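Local structure of extracellular solute-binding protein (Conexibacter woesei, 4P98) at residues T62-E65 with P66-Q70; E303-S307 with G308-L312; D288-P291 with D292-A296; A230-G233 with A234-A238; R113-P116 with N117-G120. The protein probably binds a small solute outside the cell membrane and hands it to an ABC transporter, as a lipoprotein of the BMP (PnrA-like) family. All blocks are in the same frame, centred on the assembly; numbering follows the deposited sequence.

Interaction 1: residues T62-E65 with P66-Q70; sequences TQAE and PVIRQ
Arg69 NH2 donates to Glu65 OE2 at 2.8 Å in a nearly straight salt bridge, the N-H...O angle being 165°. The carboxylate oxygen lies at the edge of the guanidinium and in its plane, and is approached on its anti side. The two planes are turned 63° against each other, and of the two carboxylate oxygens OE2 makes the bond. Both side chains leave the helix with CG anti to the backbone N (chi1 174° for Glu65) and run side by side in the same direction; Glu65 stays extended, whereas Arg69 bends at chi3, which brings its NH2 back to the carboxylate one turn earlier. NH2 also pairs with Glu96, so one nitrogen serves two carboxylates. A methionine in place of Arg69 would probably leave the carboxylates of Glu65 and Glu96 without the positive charge that both now pair with.

Behind the charged pair the backbone bonds run from Ile68 N to Ala64 O and from Arg69 N to Glu65 O, both 2.9 Å. Pro66 has no N-H to give, and its ring fits among the residues of the preceding turn, with CD 3.2 Å from Thr62 O; the helix is kinked here. On the buried side Ile68 CD1 lies 4.2 Å from Ala64 CB, and Ile68 also packs on Ile24 and on helix 84-94. The arrangement is an i to i+4 salt bridge along the partly exposed flank of an amphipathic helix, here helix 61-73, which packs against the six-stranded parallel sheet of an alpha/beta domain.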
loop_
_atom_site.group_PDB
_atom_site.type_symbol
_atom_site.label_atom_id
_atom_site.label_comp_id
_atom_site.label_asym_id
_atom_site.label_seq_id
_atom_site.Cartn_x
_atom_site.Cartn_y
_atom_site.Cartn_z
ATOM N N THR A 62 15.464 -0.612 -18.112
ATOM C CA THR A 62 16.453 -1.283 -18.966
ATOM C C THR A 62 16.720 -2.702 -18.478
ATOM O O THR A 62 17.082 -3.574 -19.268
ATOM C CB THR A 62 17.796 -0.514 -19.025
ATOM O OG1 THR A 62 18.426 -0.538 -17.742
ATOM C CG2 THR A 62 17.580 0.914 -19.460
ATOM N N GLN A 63 16.541 -2.924 -17.180
ATOM C CA GLN A 63 16.660 -4.254 -16.598
ATOM C C GLN A 63 15.332 -5.006 -16.696
ATOM O O GLN A 63 15.308 -6.191 -17.033
ATOM C CB GLN A 63 17.099 -4.142 -15.142
ATOM C CG GLN A 63 18.340 -3.280 -14.948
ATOM C CD GLN A 63 19.584 -3.911 -15.544
ATOM O OE1 GLN A 63 19.768 -5.129 -15.478
ATOM N NE2 GLN A 63 20.452 -3.082 -16.126
ATOM N N ALA A 64 14.230 -4.317 -16.412
ATOM C CA ALA A 64 12.900 -4.958 -16.425
ATOM C C ALA A 64 12.456 -5.478 -17.796
ATOM O O ALA A 64 11.861 -6.545 -17.885
ATOM C CB ALA A 64 11.847 -4.017 -15.859
ATOM N N GLU A 65 12.726 -4.736 -18.867
ATOM C CA GLU A 65 12.194 -5.120 -20.170
ATOM C C GLU A 65 12.681 -6.508 -20.648
ATOM O O GLU A 65 11.872 -7.331 -21.045
ATOM C CB GLU A 65 12.442 -4.027 -21.210
ATOM C CG GLU A 65 12.038 -4.407 -22.621
ATOM C CD GLU A 65 12.142 -3.255 -23.602
ATOM O OE1 GLU A 65 12.014 -2.100 -23.165
ATOM O OE2 GLU A 65 12.346 -3.509 -24.811
ATOM N N PRO A 66 13.988 -6.784 -20.581
ATOM C CA PRO A 66 14.409 -8.139 -20.987
ATOM C C PRO A 66 13.875 -9.280 -20.098
ATOM O O PRO A 66 13.629 -10.374 -20.597
ATOM C CB PRO A 66 15.944 -8.090 -20.940
ATOM C CG PRO A 66 16.335 -6.706 -20.574
ATOM C CD PRO A 66 15.113 -5.866 -20.344
ATOM N N VAL A 67 13.686 -9.029 -18.802
ATOM C CA VAL A 67 13.156 -10.041 -17.888
ATOM C C VAL A 67 11.700 -10.333 -18.250
ATOM O O VAL A 67 11.285 -11.492 -18.328
ATOM C CB VAL A 67 13.249 -9.578 -16.416
ATOM C CG1 VAL A 67 12.509 -10.530 -15.486
ATOM C CG2 VAL A 67 14.701 -9.451 -15.982
ATOM N N ILE A 68 10.927 -9.271 -18.471
ATOM C CA ILE A 68 9.537 -9.404 -18.904
ATOM C C ILE A 68 9.479 -10.180 -20.233
ATOM O O ILE A 68 8.704 -11.126 -20.382
ATOM C CB ILE A 68 8.867 -8.007 -19.030
ATOM C CG1 ILE A 68 8.720 -7.374 -17.650
ATOM C CG2 ILE A 68 7.509 -8.112 -19.711
ATOM C CD1 ILE A 68 8.517 -5.875 -17.684
ATOM N N ARG A 69 10.319 -9.799 -21.190
ATOM C CA ARG A 69 10.351 -10.464 -22.491
ATOM C C ARG A 69 10.636 -11.960 -22.341
ATOM O O ARG A 69 10.000 -12.787 -22.995
ATOM C CB ARG A 69 11.396 -9.820 -23.411
ATOM C CG ARG A 69 11.451 -10.450 -24.800
ATOM C CD ARG A 69 12.357 -9.698 -25.767
ATOM N NE ARG A 69 11.849 -8.356 -26.023
ATOM C CZ ARG A 69 12.350 -7.234 -25.519
ATOM N NH1 ARG A 69 13.432 -7.247 -24.738
ATOM N NH2 ARG A 69 11.768 -6.079 -25.818
ATOM N N GLN A 70 11.586 -12.289 -21.475
ATOM C CA GLN A 70 11.999 -13.672 -21.256
ATOM C C GLN A 70 10.863 -14.525 -20.696
ATOM O O GLN A 70 10.677 -15.660 -21.119
ATOM C CB GLN A 70 13.219 -13.711 -20.321
ATOM C CG GLN A 70 13.664 -15.100 -19.923
ATOM C CD GLN A 70 14.940 -15.094 -19.098
ATOM O OE1 GLN A 70 15.280 -14.099 -18.438
ATOM N NE2 GLN A 70 15.653 -16.207 -19.128
#

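Interaction 2: residues E303-S307 with G308-L312; sequences ERLAS and GELRL
Leu305, Arg304 and Leu310 form the centre of this helix end, where the last turn of helix 294-307 meets the chain that leaves it. Leu305 and Leu310 lie side by side and point the same way. The CD2 methyl of Leu305 does most of the touching: it sits 3.8 Å from Leu310 CG and equally 3.8 Å from Leu312 CG. With CG anti to the backbone N (chi1 177°), Leu310 lies along Leu305, and its side chain, like that of Leu312, reaches Tyr130 of helix 125-137.

The carbonyl of Arg304 receives Leu310 N at 3.1 Å in an almost straight bond, although the donor stands well above the carbonyl plane; Gly308 N adds a weak bond to the same oxygen. Gly308 ends the helix with a positive phi of 93°, as glycine often does at the C' position, and a side chain there would collide with Ser307 O. The aliphatic part of Arg304 crosses the Glu309 carboxylate, CG to OE1 being 3.6 Å, while NE remains 5.0 Å from OE2. An alanine in place of Arg304 would probably uncover the Glu309 carboxylate and take a positive charge from its vicinity. One water donates to both Leu305 O and Leu310 O, and another joins Ser307 OG to Glu309 OE1. Backbone bonds and leucine packing therefore appear to fix the turn, with the opposite charges contributing at longer range.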
loop_
_atom_site.group_PDB
_atom_site.type_symbol
_atom_site.label_atom_id
_atom_site.label_comp_id
_atom_site.label_asym_id
_atom_site.label_seq_id
_atom_site.Cartn_x
_atom_site.Cartn_y
_atom_site.Cartn_z
ATOM N N GLU A 303 -18.042 1.220 3.809
ATOM C CA GLU A 303 -19.423 1.165 3.287
ATOM C C GLU A 303 -19.935 2.566 2.932
ATOM O O GLU A 303 -20.545 2.767 1.879
ATOM C CB GLU A 303 -20.325 0.471 4.320
ATOM C CG GLU A 303 -19.986 -1.002 4.517
ATOM C CD GLU A 303 -20.483 -1.594 5.840
ATOM O OE1 GLU A 303 -21.261 -0.934 6.562
ATOM O OE2 GLU A 303 -20.095 -2.741 6.153
ATOM N N ARG A 304 -19.655 3.543 3.790
ATOM C CA ARG A 304 -19.999 4.936 3.493
ATOM C C ARG A 304 -19.306 5.454 2.237
ATOM O O ARG A 304 -19.891 6.221 1.467
ATOM C CB ARG A 304 -19.692 5.853 4.678
ATOM C CG ARG A 304 -20.536 5.555 5.912
ATOM C CD ARG A 304 -20.566 6.725 6.890
ATOM N NE ARG A 304 -19.242 7.093 7.402
ATOM C CZ ARG A 304 -18.561 6.422 8.335
ATOM N NH1 ARG A 304 -19.047 5.311 8.884
ATOM N NH2 ARG A 304 -17.367 6.872 8.718
ATOM N N LEU A 305 -18.059 5.042 2.023
ATOM C CA LEU A 305 -17.349 5.418 0.802
ATOM C C LEU A 305 -17.929 4.697 -0.410
ATOM O O LEU A 305 -18.082 5.287 -1.487
ATOM C CB LEU A 305 -15.850 5.121 0.944
ATOM C CG LEU A 305 -15.173 6.086 1.922
ATOM C CD1 LEU A 305 -13.826 5.558 2.394
ATOM C CD2 LEU A 305 -15.005 7.453 1.309
ATOM N N ALA A 306 -18.249 3.421 -0.245
ATOM C CA ALA A 306 -18.833 2.641 -1.348
ATOM C C ALA A 306 -20.151 3.259 -1.850
ATOM O O ALA A 306 -20.413 3.269 -3.046
ATOM C CB ALA A 306 -19.052 1.196 -0.918
ATOM N N SER A 307 -20.956 3.789 -0.930
ATOM C CA SER A 307 -22.277 4.335 -1.272
ATOM C C SER A 307 -22.215 5.758 -1.807
ATOM O O SER A 307 -23.109 6.199 -2.546
ATOM C CB SER A 307 -23.177 4.307 -0.053
ATOM O OG SER A 307 -22.749 5.260 0.898
ATOM N N GLY A 308 -21.165 6.481 -1.426
ATOM C CA GLY A 308 -21.026 7.882 -1.791
ATOM C C GLY A 308 -21.578 8.802 -0.728
ATOM O O GLY A 308 -21.563 10.016 -0.915
ATOM N N GLU A 309 -22.070 8.229 0.378
ATOM C CA GLU A 309 -22.435 9.001 1.580
ATOM C C GLU A 309 -21.249 9.869 2.008
ATOM O O GLU A 309 -21.400 11.056 2.314
ATOM C CB GLU A 309 -22.840 8.070 2.733
ATOM C CG GLU A 309 -23.489 8.808 3.904
ATOM C CD GLU A 309 -23.744 7.943 5.125
ATOM O OE1 GLU A 309 -23.859 6.711 4.995
ATOM O OE2 GLU A 309 -23.852 8.511 6.235
ATOM N N LEU A 310 -20.069 9.266 2.028
ATOM C CA LEU A 310 -18.833 10.018 2.233
ATOM C C LEU A 310 -18.082 10.097 0.916
ATOM O O LEU A 310 -17.881 9.079 0.249
ATOM C CB LEU A 310 -17.969 9.346 3.297
ATOM C CG LEU A 310 -16.603 9.998 3.575
ATOM C CD1 LEU A 310 -16.732 11.456 4.009
ATOM C CD2 LEU A 310 -15.897 9.189 4.637
ATOM N N ARG A 311 -17.690 11.308 0.529
ATOM C CA ARG A 311 -16.825 11.505 -0.628
ATOM C C ARG A 311 -15.571 12.240 -0.160
ATOM O O ARG A 311 -15.660 13.187 0.613
ATOM C CB ARG A 311 -17.555 12.284 -1.733
ATOM C CG ARG A 311 -18.661 11.475 -2.406
ATOM C CD ARG A 311 -19.486 12.303 -3.376
ATOM N NE ARG A 311 -18.708 12.713 -4.542
ATOM C CZ ARG A 311 -19.145 13.529 -5.501
ATOM N NH1 ARG A 311 -20.371 14.045 -5.450
ATOM N NH2 ARG A 311 -18.351 13.836 -6.523
ATOM N N LEU A 312 -14.408 11.784 -0.609
ATOM C CA LEU A 312 -13.137 12.344 -0.157
ATOM C C LEU A 312 -12.612 13.335 -1.182
ATOM O O LEU A 312 -12.753 13.112 -2.381
ATOM C CB LEU A 312 -12.102 11.236 0.042
ATOM C CG LEU A 312 -12.425 10.195 1.115
ATOM C CD1 LEU A 312 -11.455 9.023 1.063
ATOM C CD2 LEU A 312 -12.440 10.808 2.499
HETATM O O HOH W 1 -17.265 7.959 -2.081
HETATM O O HOH W 2 -23.714 4.711 3.198
#

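Interaction 3: residues D288-P291 with D292-A296; sequences DVVP and DDLQA
Pro291 carries the contact, and its ring can be followed outward. CB lies 3.3 Å from Asp293 OD1, an approach of an aliphatic carbon to a carboxylate oxygen. CG, next along, is 3.9 Å from that same oxygen and meets Leu294 CB at 4.1 Å, so the ring is flanked by an acid and by the root of a leucine. Pro291 crosses both of these side chains obliquely. Asp293 comes near because its CG sits between the backbone N and the carbonyl carbon (chi1 69°), which turns the carboxylate back toward the proline CB and CG; OD1 also forms a salt bridge with Arg297 one turn onward, and that charge probably helps to hold the carboxylate where it is.

Leu294 continues the apolar surface. Its CD2 touches Val290 CG1 at 4.1 Å, the two side chains crossing at about a right angle, and both residues pack on Ile283. The Val290 side chain also touches Ile241, in the edge strand 240-242 of the five-stranded sheet.

The backbone closes between the same residues: Leu294 N donates to Pro291 O at 3.2 Å with an N-H...O angle of 143°, the donor standing well above the carbonyl plane. Asp293 occupies the N-cap position without a capping bond from its side chain, and the whole is a type I beta turn, with Pro291 at its first position and Leu294 at its last, leading into the N-terminus of helix 294-307.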
loop_
_atom_site.group_PDB
_atom_site.type_symbol
_atom_site.label_atom_id
_atom_site.label_comp_id
_atom_site.label_asym_id
_atom_site.label_seq_id
_atom_site.Cartn_x
_atom_site.Cartn_y
_atom_site.Cartn_z
ATOM N N ASP A 288 -4.162 -0.346 26.064
ATOM C CA ASP A 288 -5.617 -0.451 26.077
ATOM C C ASP A 288 -6.221 0.658 25.208
ATOM O O ASP A 288 -7.313 1.145 25.476
ATOM C CB ASP A 288 -6.149 -0.385 27.520
ATOM C CG ASP A 288 -6.046 1.004 28.117
ATOM O OD1 ASP A 288 -5.232 1.814 27.618
ATOM O OD2 ASP A 288 -6.790 1.290 29.079
ATOM N N VAL A 289 -5.502 1.059 24.162
ATOM C CA VAL A 289 -5.989 2.127 23.283
ATOM C C VAL A 289 -6.864 1.604 22.136
ATOM O O VAL A 289 -7.539 2.395 21.498
ATOM C CB VAL A 289 -4.829 2.960 22.679
ATOM C CG1 VAL A 289 -3.862 3.415 23.774
ATOM C CG2 VAL A 289 -4.104 2.170 21.601
ATOM N N VAL A 290 -6.842 0.297 21.862
ATOM C CA VAL A 290 -7.554 -0.256 20.696
ATOM C C VAL A 290 -8.980 -0.694 21.052
ATOM O O VAL A 290 -9.159 -1.658 21.801
ATOM C CB VAL A 290 -6.820 -1.462 20.079
ATOM C CG1 VAL A 290 -7.550 -1.944 18.828
ATOM C CG2 VAL A 290 -5.378 -1.096 19.732
ATOM N N PRO A 291 -10.000 -0.007 20.505
ATOM C CA PRO A 291 -11.369 -0.458 20.806
ATOM C C PRO A 291 -11.673 -1.834 20.219
ATOM O O PRO A 291 -11.144 -2.192 19.152
ATOM C CB PRO A 291 -12.245 0.625 20.175
ATOM C CG PRO A 291 -11.399 1.219 19.099
ATOM C CD PRO A 291 -10.002 1.203 19.664
ATOM N N ASP A 292 -12.508 -2.606 20.916
ATOM C CA ASP A 292 -12.860 -3.957 20.475
ATOM C C ASP A 292 -13.524 -3.944 19.109
ATOM O O ASP A 292 -13.453 -4.922 18.374
ATOM C CB ASP A 292 -13.811 -4.640 21.471
ATOM C CG ASP A 292 -13.160 -4.909 22.817
ATOM O OD1 ASP A 292 -11.969 -5.294 22.844
ATOM O OD2 ASP A 292 -13.847 -4.739 23.847
ATOM N N ASP A 293 -14.171 -2.835 18.780
ATOM C CA ASP A 293 -14.909 -2.716 17.519
ATOM C C ASP A 293 -14.151 -1.931 16.434
ATOM O O ASP A 293 -14.772 -1.369 15.528
ATOM C CB ASP A 293 -16.268 -2.059 17.777
ATOM C CG ASP A 293 -16.149 -0.594 18.164
ATOM O OD1 ASP A 293 -15.029 -0.151 18.485
ATOM O OD2 ASP A 293 -17.171 0.125 18.145
ATOM N N LEU A 294 -12.824 -1.881 16.503
ATOM C CA LEU A 294 -12.089 -1.050 15.537
ATOM C C LEU A 294 -12.365 -1.472 14.098
ATOM O O LEU A 294 -12.639 -0.619 13.254
ATOM C CB LEU A 294 -10.581 -1.047 15.802
ATOM C CG LEU A 294 -9.779 -0.151 14.846
ATOM C CD1 LEU A 294 -10.253 1.296 14.900
ATOM C CD2 LEU A 294 -8.294 -0.256 15.172
ATOM N N GLN A 295 -12.302 -2.776 13.836
ATOM C CA GLN A 295 -12.519 -3.319 12.502
ATOM C C GLN A 295 -13.921 -3.000 11.994
ATOM O O GLN A 295 -14.083 -2.662 10.821
ATOM C CB GLN A 295 -12.264 -4.828 12.453
ATOM C CG GLN A 295 -12.348 -5.428 11.050
ATOM C CD GLN A 295 -11.299 -4.855 10.109
ATOM O OE1 GLN A 295 -11.609 -4.116 9.163
ATOM N NE2 GLN A 295 -10.050 -5.178 10.378
ATOM N N ALA A 296 -14.918 -3.091 12.878
ATOM C CA ALA A 296 -16.298 -2.755 12.521
ATOM C C ALA A 296 -16.399 -1.292 12.108
ATOM O O ALA A 296 -17.086 -0.963 11.148
ATOM C CB ALA A 296 -17.256 -3.056 13.681
#

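Interaction 4: residues A230-G233 with A234-A238; sequences AAAG and ADIKA
Ala232 and Ile236 meet methyl to methyl, Ala232 CB lying 3.5 Å from Ile236 CG2. That methyl branch of the isoleucine is anti to the backbone N, while CG1 takes the place beside the N (chi1 -80°), so the gamma methyl is the part of Ile236 that faces the alanine. Lys237 follows a different course. Its chain turns back along the loop, with a bend at chi3, and its carbons lie against backbone carbonyls: CD is 3.5 Å from Ala230 O and CE 3.5 Å from Ala232 O. The ammonium NZ is farther away, 4.2 Å from Ala230 O, so the aliphatic part of the lysine makes the contact.

The helix opens with a bond between the same two segments. Lys237 N donates to Gly233 O at 2.8 Å, almost perfectly straight at 177°, and Ile236 N adds a weak bond to the same oxygen. Gly233 stands at the N-cap position.

Ala232 and Ile236 both pack against helix 212-221, on Arg212 and on Gln216 and Val219 respectively, and the short helix 234-237 lies in the crossover from strand 225-226 to the parallel strand 240-242, at the border of the five-stranded sheet.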
loop_
_atom_site.group_PDB
_atom_site.type_symbol
_atom_site.label_atom_id
_atom_site.label_comp_id
_atom_site.label_asym_id
_atom_site.label_seq_id
_atom_site.Cartn_x
_atom_site.Cartn_y
_atom_site.Cartn_z
ATOM N N ALA A 230 5.903 -4.355 7.886
ATOM C CA ALA A 230 5.749 -5.726 8.365
ATOM C C ALA A 230 7.097 -6.438 8.568
ATOM O O ALA A 230 7.140 -7.462 9.235
ATOM C CB ALA A 230 4.870 -6.541 7.410
ATOM N N ALA A 231 8.183 -5.901 8.009
ATOM C CA ALA A 231 9.512 -6.525 8.142
ATOM C C ALA A 231 10.239 -6.143 9.436
ATOM O O ALA A 231 11.366 -6.568 9.661
ATOM C CB ALA A 231 10.374 -6.179 6.942
ATOM N N ALA A 232 9.603 -5.344 10.279
ATOM C CA ALA A 232 10.188 -4.955 11.551
ATOM C C ALA A 232 10.326 -6.151 12.485
ATOM O O ALA A 232 9.693 -7.191 12.286
ATOM C CB ALA A 232 9.349 -3.877 12.195
ATOM N N GLY A 233 11.160 -5.997 13.507
ATOM C CA GLY A 233 11.363 -7.048 14.508
ATOM C C GLY A 233 10.148 -7.242 15.398
ATOM O O GLY A 233 9.266 -6.388 15.451
ATOM N N ALA A 234 10.119 -8.367 16.106
ATOM C CA ALA A 234 8.995 -8.734 16.966
ATOM C C ALA A 234 8.625 -7.663 17.990
ATOM O O ALA A 234 7.449 -7.406 18.199
ATOM C CB ALA A 234 9.272 -10.065 17.671
ATOM N N ASP A 235 9.607 -7.034 18.627
ATOM C CA ASP A 235 9.313 -6.001 19.632
ATOM C C ASP A 235 8.638 -4.790 19.031
ATOM O O ASP A 235 7.832 -4.130 19.697
ATOM C CB ASP A 235 10.585 -5.532 20.365
ATOM C CG ASP A 235 11.085 -6.531 21.397
ATOM O OD1 ASP A 235 10.652 -7.705 21.377
ATOM O OD2 ASP A 235 11.936 -6.138 22.225
ATOM N N ILE A 236 8.994 -4.476 17.784
ATOM C CA ILE A 236 8.416 -3.322 17.090
ATOM C C ILE A 236 7.026 -3.703 16.568
ATOM O O ILE A 236 6.067 -2.956 16.747
ATOM C CB ILE A 236 9.328 -2.800 15.942
ATOM C CG1 ILE A 236 10.470 -1.918 16.465
ATOM C CG2 ILE A 236 8.557 -1.878 15.018
ATOM C CD1 ILE A 236 11.368 -2.537 17.506
ATOM N N LYS A 237 6.921 -4.875 15.944
ATOM C CA LYS A 237 5.622 -5.374 15.470
ATOM C C LYS A 237 4.612 -5.417 16.608
ATOM O O LYS A 237 3.434 -5.137 16.412
ATOM C CB LYS A 237 5.756 -6.750 14.802
ATOM C CG LYS A 237 6.399 -6.698 13.419
ATOM C CD LYS A 237 6.104 -7.943 12.587
ATOM C CE LYS A 237 6.915 -9.139 13.065
ATOM N NZ LYS A 237 6.666 -10.349 12.229
ATOM N N ALA A 238 5.078 -5.728 17.812
ATOM C CA ALA A 238 4.200 -5.817 18.967
ATOM C C ALA A 238 3.517 -4.497 19.326
ATOM O O ALA A 238 2.495 -4.510 19.982
ATOM C CB ALA A 238 4.957 -6.371 20.175
#

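Interaction 5: residues R113-P116 with N117-G120; sequences RLPP and NVDG
Val118 N donates to Pro115 O at 3.1 Å and closes a type I beta turn from Pro115 to Val118, the N-H arriving from well above the carbonyl plane. The turn folds the side chains of Pro115 and Val118 onto each other obliquely: Val118 CG2 lies 3.6 Å from Pro115 CD and 3.8 Å from its CG. The other branch, Val118 CG1, is anti to the backbone N (chi1 -173°) and meets Leu114 CD2 at 3.8 Å, so the two methyls of the valine serve two different neighbours. Leu114 reaches on past the valine, its CD1 coming to 3.8 Å from Gly120 N. A beta carbon on Gly120 would come tight against Leu114 CD2.

This is the entry to strand 118-123, which lies between strands 101-105 and 268-271 in the six-stranded parallel sheet of a periplasmic-binding-protein type domain. Helix 84-94 covers the turn, with Leu91 touching both Pro115 and Val118.

Asn117 has its CG between the backbone N and the carbonyl carbon (chi1 61°), which places OD1 3.6 Å from Pro115 CB. From there ND2 donates to two backbone carbonyls, those of Val100 and Ala94. The buried amide thus ties the turn to the end of helix 84-94 and to the approach to strand 101-105. Asp119 points away from the turn, and its OD1 accepts a hydrogen bond from Arg267 N.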
loop_
_atom_site.group_PDB
_atom_site.type_symbol
_atom_site.label_atom_id
_atom_site.label_comp_id
_atom_site.label_asym_id
_atom_site.label_seq_id
_atom_site.Cartn_x
_atom_site.Cartn_y
_atom_site.Cartn_z
ATOM N N ARG A 113 -4.062 3.945 -22.107
ATOM C CA ARG A 113 -2.859 3.506 -22.821
ATOM C C ARG A 113 -2.684 1.984 -22.856
ATOM O O ARG A 113 -1.623 1.492 -23.219
ATOM C CB ARG A 113 -1.642 4.184 -22.179
ATOM C CG ARG A 113 -1.812 5.701 -22.049
ATOM C CD ARG A 113 -0.686 6.350 -21.267
ATOM N NE ARG A 113 0.580 5.880 -21.809
ATOM C CZ ARG A 113 1.514 5.209 -21.141
ATOM N NH1 ARG A 113 1.387 4.959 -19.836
ATOM N NH2 ARG A 113 2.610 4.813 -21.791
ATOM N N LEU A 114 -3.727 1.243 -22.496
ATOM C CA LEU A 114 -3.651 -0.216 -22.419
ATOM C C LEU A 114 -3.805 -0.887 -23.780
ATOM O O LEU A 114 -4.840 -0.729 -24.427
ATOM C CB LEU A 114 -4.752 -0.753 -21.493
ATOM C CG LEU A 114 -4.688 -0.325 -20.030
ATOM C CD1 LEU A 114 -5.892 -0.849 -19.254
ATOM C CD2 LEU A 114 -3.406 -0.822 -19.381
ATOM N N PRO A 115 -2.789 -1.661 -24.211
ATOM C CA PRO A 115 -3.017 -2.555 -25.339
ATOM C C PRO A 115 -4.110 -3.587 -25.016
ATOM O O PRO A 115 -4.461 -3.765 -23.841
ATOM C CB PRO A 115 -1.651 -3.239 -25.538
ATOM C CG PRO A 115 -0.644 -2.358 -24.864
ATOM C CD PRO A 115 -1.398 -1.722 -23.721
ATOM N N PRO A 116 -4.648 -4.272 -26.037
ATOM C CA PRO A 116 -5.753 -5.219 -25.828
ATOM C C PRO A 116 -5.445 -6.363 -24.877
ATOM O O PRO A 116 -6.366 -7.013 -24.395
ATOM C CB PRO A 116 -6.013 -5.787 -27.231
ATOM C CG PRO A 116 -5.408 -4.803 -28.176
ATOM C CD PRO A 116 -4.227 -4.228 -27.451
ATOM N N ASN A 117 -4.163 -6.630 -24.634
ATOM C CA ASN A 117 -3.759 -7.725 -23.768
ATOM C C ASN A 117 -3.178 -7.291 -22.427
ATOM O O ASN A 117 -2.496 -8.083 -21.769
ATOM C CB ASN A 117 -2.777 -8.667 -24.493
ATOM C CG ASN A 117 -1.487 -7.981 -24.926
ATOM O OD1 ASN A 117 -1.442 -6.760 -25.114
ATOM N ND2 ASN A 117 -0.436 -8.777 -25.131
ATOM N N VAL A 118 -3.469 -6.062 -22.004
ATOM C CA VAL A 118 -2.982 -5.574 -20.726
ATOM C C VAL A 118 -4.143 -5.092 -19.858
ATOM O O VAL A 118 -5.004 -4.363 -20.333
ATOM C CB VAL A 118 -1.975 -4.408 -20.906
ATOM C CG1 VAL A 118 -1.351 -4.043 -19.572
ATOM C CG2 VAL A 118 -0.901 -4.765 -21.938
ATOM N N ASP A 119 -4.167 -5.534 -18.603
ATOM C CA ASP A 119 -5.034 -4.964 -17.568
ATOM C C ASP A 119 -4.203 -3.991 -16.721
ATOM O O ASP A 119 -3.014 -4.227 -16.450
ATOM C CB ASP A 119 -5.592 -6.069 -16.649
ATOM C CG ASP A 119 -6.706 -6.910 -17.278
ATOM O OD1 ASP A 119 -7.146 -6.649 -18.426
ATOM O OD2 ASP A 119 -7.164 -7.853 -16.574
ATOM N N GLY A 120 -4.826 -2.899 -16.291
ATOM C CA GLY A 120 -4.168 -1.903 -15.464
ATOM C C GLY A 120 -4.854 -1.664 -14.132
ATOM O O GLY A 120 -6.042 -1.980 -13.961
#

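In the fold
The five contacts are spread over the chain, and none touches another. Interactions 1 and 5 belong to the six-stranded sheet and touch different residues of helix 84-94, their centres about 18 Å apart. Interactions 3 and 2 mark the start and end of helix 294-307; their centres are 22 Å apart, their nearest atoms about 6 Å. Interaction 4 lies beside the five-stranded sheet, its centre about 20 Å from that of interaction 3, and both adjoin strand 240-242. Interactions 1 and 3 are farthest apart, about 46 Å between centres. A two-sheet layout of this kind is consistent with a periplasmic-binding-protein fold, whose ligand is usually held between two lobes.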